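Local coordinates for protein ElaA (Escherichia coli, PDB 5Z6N) that probably transfers an acetyl group from acetyl coenzyme A to an amine, at residues P74-R79 with P111-A116; F129-E134 with I144-E149. All blocks are in the same frame, centred on the assembly; numbering follows the deposited sequence.

In the fold
From the N terminus the chain lays down strand 3-8, helix 14-31, then strands 49-54 and 59-67, the three strands antiparallel side by side in a mixed sheet, and enters strand 75-82. Contact 1 then closes a loop of 31 residues: the chain leaves that strand, runs through helix 91-106 and returns parallel as strand 112-117. After the short helix 121-124, contact 2 closes a tighter loop of nine residues, the hairpin of strands 129-131 and 143-148. The two loops follow in series, neither nested nor crossed. Strand 143-148 lies beside strand 112-117, with backbone pairing of V112 to R148 and L114 to M146, so contact 2 extends the sheet from contact 1 to the edge strand 129-131.

Contact 1: residues P74-R79 with P111-A116; sequences PVVIGR and PVYLGA
V75 and I77 reach across to P111 and Y113 through three backbone hydrogen bonds, the pattern of neighbouring parallel strands. V75 N donates its N-H to P111 O at 3.0 Å, and V75 O accepts from Y113 N; I77 N bonds to Y113 O at 2.9 Å, nearly straight at 168°. P111 lacks an N-H but still offers its carbonyl, which suits it to the start of a strand. P74 stands at the same end, its CG lying 3.8 Å from Y113 CB as the two side chains run side by side.

On the face bearing V75, I77, V112 and L114, branched aliphatic groups pack together above the paired backbones. CG1 of I77 lies beside the backbone N (chi1 -63°) and the chain runs on extended, which brings CD1 to 3.5 Å from V112 CG1. Its other branch, CG2, meets L114 CD1 at 3.9 Å, so this beta-branched residue spans alternate residues V112 and L114. V75 CB rests against V112 CG2. On the other face V76 CG2 approaches Y113 CB more loosely, at 4.3 Å, while the phenol leads away from strand 75-79 toward V132.

The two strands and the helix between them form the beta-alpha-beta crossover of the GNAT fold. Past I77 the strands part, consistent with the splay where GNAT enzymes bind acetyl coenzyme A. Helix 91-106 covers the V75 and I77 face through T99, L100 and C103. Strand 59-67 flanks one side through backbone bonds of V76 and G78 with L66 and R64, and strand 143-148 flanks the other through V112 and L114.

Contact 2: residues F129-E134 with I144-E149; sequences FIPVTE and IGMARE
I130 and A147 form a hydrogen-bonded antiparallel pair: I130 N donates to A147 O at 3.1 Å, and A147 N returns a longer bond to I130 O. V132 N adds a third, to G145 O at 2.7 Å, with the donor tilted 28° from the carbonyl plane. P131, without an N-H, suits the non-hydrogen-bonded place opposite M146, and its CA lies 3.3 Å from G145 O.

The aromatic contact belongs to F129. With CG beside its own backbone N (chi1 -67°), the ring turns one face to R148, whose CB makes a CH-pi contact over it, 4.0 Å from the ring centroid and almost on the normal. M146 C and A147 N lie at the ring edge. The arginine chain crosses F129 at about a right angle and carries its guanidinium onward, where NH2 keeps a charge contact with E149 OE1.

These strands make the C-terminal beta hairpin of the acetyltransferase domain, in which 129-131 is an edge strand of the sheet, at the end away from strand 3-8. F129 belongs to its buried side, packing against M96 and L100 of helix 91-106.

Apolar contacts continue along the hairpin. M146, bent at chi3 (89°), brings CE to 4.0 Å from P131 CD, its flexible chain touching both the proline and Q121 and Y124 of helix 121-124. P131 CB meets I144 CG1 at 3.8 Å. On the side bearing A147, its small methyl faces V132 CG1, while G145, having no side chain, lets T133 lie close over its backbone.

Contact 1: residues P74-R79 with P111-A116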
ATOM      1  N   PRO B  74      18.468  -0.337  18.843  1.00 48.30           N
ATOM      2  CA  PRO B  74      17.215  -0.003  19.530  1.00 41.62           C
ATOM      3  C   PRO B  74      15.858  -0.247  18.886  1.00 39.06           C
ATOM      4  O   PRO B  74      15.736  -0.769  17.773  1.00 33.67           O
ATOM      5  CB  PRO B  74      17.439   1.497  19.739  1.00 40.51           C
ATOM      6  CG  PRO B  74      18.045   1.918  18.455  1.00 41.99           C
ATOM      7  CD  PRO B  74      19.003   0.810  18.113  1.00 43.76           C
ATOM      8  N   VAL B  75      14.821   0.144  19.628  1.00 38.79           N
ATOM      9  CA  VAL B  75      13.464   0.191  19.103  1.00 30.25           C
ATOM     10  C   VAL B  75      13.354   1.345  18.116  1.00 31.88           C
ATOM     11  O   VAL B  75      13.793   2.467  18.399  1.00 31.76           O
ATOM     12  CB  VAL B  75      12.463   0.353  20.254  1.00 29.64           C
ATOM     13  CG1 VAL B  75      11.074   0.072  19.779  1.00 28.28           C
ATOM     14  CG2 VAL B  75      12.830  -0.548  21.423  1.00 30.47           C
ATOM     15  N   VAL B  76      12.765   1.082  16.953  1.00 33.66           N
ATOM     16  CA  VAL B  76      12.599   2.091  15.912  1.00 27.87           C
ATOM     17  C   VAL B  76      11.132   2.484  15.846  1.00 27.25           C
ATOM     18  O   VAL B  76      10.254   1.615  15.790  1.00 26.53           O
ATOM     19  CB  VAL B  76      13.091   1.588  14.544  1.00 26.66           C
ATOM     20  CG1 VAL B  76      12.522   2.455  13.415  1.00 14.92           C
ATOM     21  CG2 VAL B  76      14.617   1.572  14.506  1.00 30.10           C
ATOM     22  N   ILE B  77      10.871   3.790  15.860  1.00 29.07           N
ATOM     23  CA  ILE B  77       9.548   4.344  15.596  1.00 25.15           C
ATOM     24  C   ILE B  77       9.582   4.996  14.222  1.00 22.49           C
ATOM     25  O   ILE B  77      10.564   5.655  13.864  1.00 20.94           O
ATOM     26  CB  ILE B  77       9.123   5.358  16.675  1.00 19.36           C
ATOM     27  CG1 ILE B  77       8.995   4.681  18.036  1.00 14.70           C
ATOM     28  CG2 ILE B  77       7.810   6.029  16.304  1.00 22.40           C
ATOM     29  CD1 ILE B  77       8.562   5.631  19.128  1.00 19.10           C
ATOM     30  N   GLY B  78       8.520   4.801  13.447  1.00 22.19           N
ATOM     31  CA  GLY B  78       8.452   5.391  12.123  1.00 20.61           C
ATOM     32  C   GLY B  78       7.032   5.380  11.604  1.00 24.19           C
ATOM     33  O   GLY B  78       6.123   4.823  12.227  1.00 29.47           O
ATOM     34  N   ARG B  79       6.860   6.011  10.437  1.00 23.81           N
ATOM     35  CA  ARG B  79       5.567   6.124   9.751  1.00 27.86           C
ATOM     36  C   ARG B  79       4.563   6.952  10.556  1.00 25.27           C
ATOM     37  O   ARG B  79       3.351   6.729  10.475  1.00 24.31           O
ATOM     38  CB  ARG B  79       4.982   4.745   9.421  1.00 27.59           C
ATOM     39  CG  ARG B  79       5.842   3.891   8.518  1.00 28.37           C
ATOM     40  CD  ARG B  79       6.275   4.661   7.283  1.00 28.55           C
ATOM     41  NE  ARG B  79       6.389   3.803   6.112  1.00 26.88           N
ATOM     42  CZ  ARG B  79       7.504   3.161   5.775  1.00 19.68           C
ATOM     43  NH1 ARG B  79       7.534   2.402   4.692  1.00 18.15           N
ATOM     44  NH2 ARG B  79       8.587   3.252   6.531  1.00 16.97           N
ATOM     45  N   PRO B 111      16.673   1.838  24.252  1.00 34.45           N
ATOM     46  CA  PRO B 111      16.302   3.173  23.767  1.00 28.04           C
ATOM     47  C   PRO B 111      15.462   3.082  22.504  1.00 28.99           C
ATOM     48  O   PRO B 111      15.255   2.015  21.925  1.00 28.51           O
ATOM     49  CB  PRO B 111      17.660   3.845  23.508  1.00 30.10           C
ATOM     50  CG  PRO B 111      18.725   2.798  23.838  1.00 33.61           C
ATOM     51  CD  PRO B 111      18.053   1.480  23.904  1.00 33.96           C
ATOM     52  N   VAL B 112      14.946   4.233  22.085  1.00 33.28           N
ATOM     53  CA  VAL B 112      14.029   4.327  20.956  1.00 30.21           C
ATOM     54  C   VAL B 112      14.645   5.242  19.912  1.00 33.32           C
ATOM     55  O   VAL B 112      14.932   6.409  20.201  1.00 40.24           O
ATOM     56  CB  VAL B 112      12.650   4.848  21.384  1.00 27.45           C
ATOM     57  CG1 VAL B 112      11.920   5.439  20.192  1.00 25.78           C
ATOM     58  CG2 VAL B 112      11.841   3.731  22.011  1.00 27.75           C
ATOM     59  N   TYR B 113      14.840   4.742  18.710  1.00 27.06           N
ATOM     60  CA  TYR B 113      15.309   5.562  17.629  1.00 25.28           C
ATOM     61  C   TYR B 113      14.133   6.014  16.777  1.00 26.04           C
ATOM     62  O   TYR B 113      13.163   5.327  16.701  1.00 28.72           O
ATOM     63  CB  TYR B 113      16.312   4.802  16.764  1.00 27.28           C
ATOM     64  CG  TYR B 113      16.849   5.614  15.622  1.00 28.35           C
ATOM     65  CD1 TYR B 113      17.906   6.449  15.804  1.00 27.79           C
ATOM     66  CD2 TYR B 113      16.258   5.578  14.379  1.00 29.46           C
ATOM     67  CE1 TYR B 113      18.377   7.215  14.785  1.00 29.71           C
ATOM     68  CE2 TYR B 113      16.718   6.354  13.362  1.00 32.06           C
ATOM     69  CZ  TYR B 113      17.784   7.155  13.570  1.00 32.40           C
ATOM     70  OH  TYR B 113      18.264   7.927  12.585  1.00 35.44           O
ATOM     71  N   LEU B 114      14.260   7.149  16.118  1.00 17.16           N
ATOM     72  CA  LEU B 114      13.230   7.623  15.263  1.00 45.41           C
ATOM     73  C   LEU B 114      13.744   8.510  14.150  1.00 52.17           C
ATOM     74  O   LEU B 114      14.459   9.459  14.357  1.00 54.49           O
ATOM     75  CB  LEU B 114      12.179   8.336  16.102  1.00 43.61           C
ATOM     76  CG  LEU B 114      11.014   9.142  15.539  1.00 39.26           C
ATOM     77  CD1 LEU B 114       9.964   9.262  16.608  1.00 37.03           C
ATOM     78  CD2 LEU B 114      11.454  10.515  15.081  1.00 33.17           C
ATOM     79  N   GLY B 115      13.388   8.188  12.935  1.00 51.17           N
ATOM     80  CA  GLY B 115      13.817   8.997  11.829  1.00 54.85           C
ATOM     81  C   GLY B 115      12.798  10.075  11.655  1.00 57.73           C
ATOM     82  O   GLY B 115      11.642   9.818  11.735  1.00 67.45           O
ATOM     83  N   ALA B 116      13.203  11.290  11.408  1.00 51.62           N
ATOM     84  CA  ALA B 116      12.218  12.357  11.412  1.00 46.80           C
ATOM     85  C   ALA B 116      12.552  13.367  10.330  1.00 47.12           C
ATOM     86  O   ALA B 116      13.545  13.241   9.607  1.00 47.89           O
ATOM     87  CB  ALA B 116      12.160  13.047  12.779  1.00 48.27           C
TER

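Contact 2: residues F129-E134 with I144-E149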
ATOM      1  N   PHE B 129      13.485  12.900  22.899  1.00 32.10           N
ATOM      2  CA  PHE B 129      14.447  12.625  21.845  1.00 34.44           C
ATOM      3  C   PHE B 129      15.482  13.738  21.763  1.00 35.26           C
ATOM      4  O   PHE B 129      15.201  14.902  22.060  1.00 37.49           O
ATOM      5  CB  PHE B 129      13.746  12.489  20.492  1.00 39.32           C
ATOM      6  CG  PHE B 129      12.859  11.283  20.377  1.00 38.92           C
ATOM      7  CD1 PHE B 129      11.573  11.298  20.889  1.00 41.16           C
ATOM      8  CD2 PHE B 129      13.307  10.141  19.735  1.00 40.15           C
ATOM      9  CE1 PHE B 129      10.751  10.189  20.776  1.00 41.64           C
ATOM     10  CE2 PHE B 129      12.493   9.027  19.619  1.00 43.42           C
ATOM     11  CZ  PHE B 129      11.213   9.052  20.143  1.00 43.03           C
ATOM     12  N   ILE B 130      16.691  13.369  21.353  1.00 35.92           N
ATOM     13  CA  ILE B 130      17.709  14.355  21.008  1.00 38.46           C
ATOM     14  C   ILE B 130      18.337  13.937  19.684  1.00 37.09           C
ATOM     15  O   ILE B 130      18.458  12.734  19.411  1.00 34.18           O
ATOM     16  CB  ILE B 130      18.769  14.504  22.114  1.00 36.98           C
ATOM     17  CG1 ILE B 130      19.225  13.137  22.636  1.00 35.19           C
ATOM     18  CG2 ILE B 130      18.226  15.369  23.248  1.00 34.79           C
ATOM     19  CD1 ILE B 130      20.336  13.205  23.682  1.00 33.95           C
ATOM     20  N   PRO B 131      18.717  14.883  18.831  1.00 40.88           N
ATOM     21  CA  PRO B 131      19.436  14.533  17.600  1.00 42.35           C
ATOM     22  C   PRO B 131      20.658  13.672  17.881  1.00 41.23           C
ATOM     23  O   PRO B 131      21.470  13.976  18.757  1.00 44.29           O
ATOM     24  CB  PRO B 131      19.830  15.898  17.020  1.00 42.12           C
ATOM     25  CG  PRO B 131      19.550  16.905  18.115  1.00 45.02           C
ATOM     26  CD  PRO B 131      18.423  16.322  18.899  1.00 43.02           C
ATOM     27  N   VAL B 132      20.770  12.576  17.136  1.00 39.26           N
ATOM     28  CA  VAL B 132      21.940  11.708  17.152  1.00 36.41           C
ATOM     29  C   VAL B 132      22.587  11.644  15.771  1.00 38.47           C
ATOM     30  O   VAL B 132      23.222  10.654  15.429  1.00 42.69           O
ATOM     31  CB  VAL B 132      21.583  10.299  17.662  1.00 30.84           C
ATOM     32  CG1 VAL B 132      21.204  10.341  19.124  1.00 28.63           C
ATOM     33  CG2 VAL B 132      20.451   9.709  16.841  1.00 27.18           C
ATOM     34  N   THR B 133      22.442  12.706  14.981  1.00 41.25           N
ATOM     35  CA  THR B 133      22.704  12.640  13.551  1.00 27.24           C
ATOM     36  C   THR B 133      22.943  14.061  13.049  1.00 28.43           C
ATOM     37  O   THR B 133      22.590  15.031  13.721  1.00 28.76           O
ATOM     38  CB  THR B 133      21.521  11.946  12.854  1.00 38.32           C
ATOM     39  OG1 THR B 133      21.580  10.539  13.114  1.00 41.16           O
ATOM     40  CG2 THR B 133      21.500  12.149  11.364  1.00 34.35           C
ATOM     41  N   GLU B 134      23.611  14.172  11.897  1.00 34.51           N
ATOM     42  CA  GLU B 134      23.721  15.423  11.156  1.00 39.16           C
ATOM     43  C   GLU B 134      22.504  15.625  10.255  1.00 39.52           C
ATOM     44  O   GLU B 134      21.894  14.668   9.772  1.00 28.37           O
ATOM     45  CB  GLU B 134      24.983  15.437  10.289  1.00 32.09           C
ATOM     46  CG  GLU B 134      26.278  15.745  11.026  1.00 38.91           C
ATOM     47  CD  GLU B 134      26.182  16.998  11.865  1.00 37.91           C
ATOM     48  OE1 GLU B 134      25.936  16.859  13.076  1.00 37.67           O
ATOM     49  OE2 GLU B 134      26.356  18.110  11.321  1.00 36.26           O
ATOM     50  N   ILE B 144      16.790  14.460  10.416  1.00 29.13           N
ATOM     51  CA  ILE B 144      17.726  14.257  11.512  1.00 27.71           C
ATOM     52  C   ILE B 144      17.364  12.944  12.190  1.00 29.39           C
ATOM     53  O   ILE B 144      16.181  12.614  12.339  1.00 30.46           O
ATOM     54  CB  ILE B 144      17.717  15.431  12.520  1.00 34.11           C
ATOM     55  CG1 ILE B 144      19.038  15.501  13.284  1.00 34.52           C
ATOM     56  CG2 ILE B 144      16.558  15.335  13.494  1.00 41.84           C
ATOM     57  CD1 ILE B 144      20.108  16.223  12.531  1.00 37.66           C
ATOM     58  N   GLY B 145      18.382  12.169  12.545  1.00 30.97           N
ATOM     59  CA  GLY B 145      18.159  10.982  13.345  1.00 32.05           C
ATOM     60  C   GLY B 145      18.088  11.354  14.815  1.00 38.43           C
ATOM     61  O   GLY B 145      18.876  12.157  15.315  1.00 41.55           O
ATOM     62  N   MET B 146      17.115  10.769  15.505  1.00 38.47           N
ATOM     63  CA  MET B 146      16.847  11.096  16.894  1.00 35.39           C
ATOM     64  C   MET B 146      16.637   9.813  17.683  1.00 31.37           C
ATOM     65  O   MET B 146      16.253   8.777  17.135  1.00 35.29           O
ATOM     66  CB  MET B 146      15.620  12.011  17.023  1.00 37.54           C
ATOM     67  CG  MET B 146      15.758  13.313  16.250  1.00 45.30           C
ATOM     68  SD  MET B 146      14.313  14.381  16.337  1.00 55.58           S
ATOM     69  CE  MET B 146      14.705  15.329  17.803  1.00 57.60           C
ATOM     70  N   ALA B 147      16.900   9.893  18.985  1.00 29.21           N
ATOM     71  CA  ALA B 147      16.726   8.744  19.854  1.00 29.28           C
ATOM     72  C   ALA B 147      16.401   9.225  21.259  1.00 35.72           C
ATOM     73  O   ALA B 147      16.806  10.313  21.675  1.00 36.35           O
ATOM     74  CB  ALA B 147      17.966   7.843  19.862  1.00 26.56           C
ATOM     75  N   ARG B 148      15.661   8.393  21.987  1.00 36.14           N
ATOM     76  CA  ARG B 148      15.234   8.689  23.345  1.00 39.21           C
ATOM     77  C   ARG B 148      15.891   7.726  24.321  1.00 44.51           C
ATOM     78  O   ARG B 148      16.048   6.540  24.020  1.00 49.01           O
ATOM     79  CB  ARG B 148      13.713   8.585  23.479  1.00 35.52           C
ATOM     80  CG  ARG B 148      13.195   8.897  24.870  1.00 40.26           C
ATOM     81  CD  ARG B 148      11.681   8.847  24.922  1.00 42.45           C
ATOM     82  NE  ARG B 148      11.176   9.143  26.259  1.00 44.95           N
ATOM     83  CZ  ARG B 148      10.969   8.231  27.203  1.00 50.58           C
ATOM     84  NH1 ARG B 148      10.509   8.599  28.390  1.00 53.03           N
ATOM     85  NH2 ARG B 148      11.216   6.952  26.961  1.00 54.03           N
ATOM     86  N   GLU B 149      16.276   8.245  25.485  1.00 48.33           N
ATOM     87  CA  GLU B 149      16.661   7.414  26.621  1.00 42.09           C
ATOM     88  C   GLU B 149      17.790   6.443  26.296  1.00 41.55           C
ATOM     89  O   GLU B 149      18.936   6.659  26.679  1.00 44.96           O
ATOM     90  CB  GLU B 149      15.435   6.644  27.120  1.00 39.17           C
ATOM     91  CG  GLU B 149      15.736   5.467  28.033  1.00 42.80           C
ATOM     92  CD  GLU B 149      14.709   5.310  29.139  1.00 50.24           C
ATOM     93  OE1 GLU B 149      13.596   5.854  28.998  1.00 60.49           O
ATOM     94  OE2 GLU B 149      15.025   4.643  30.144  1.00 46.43           O
TER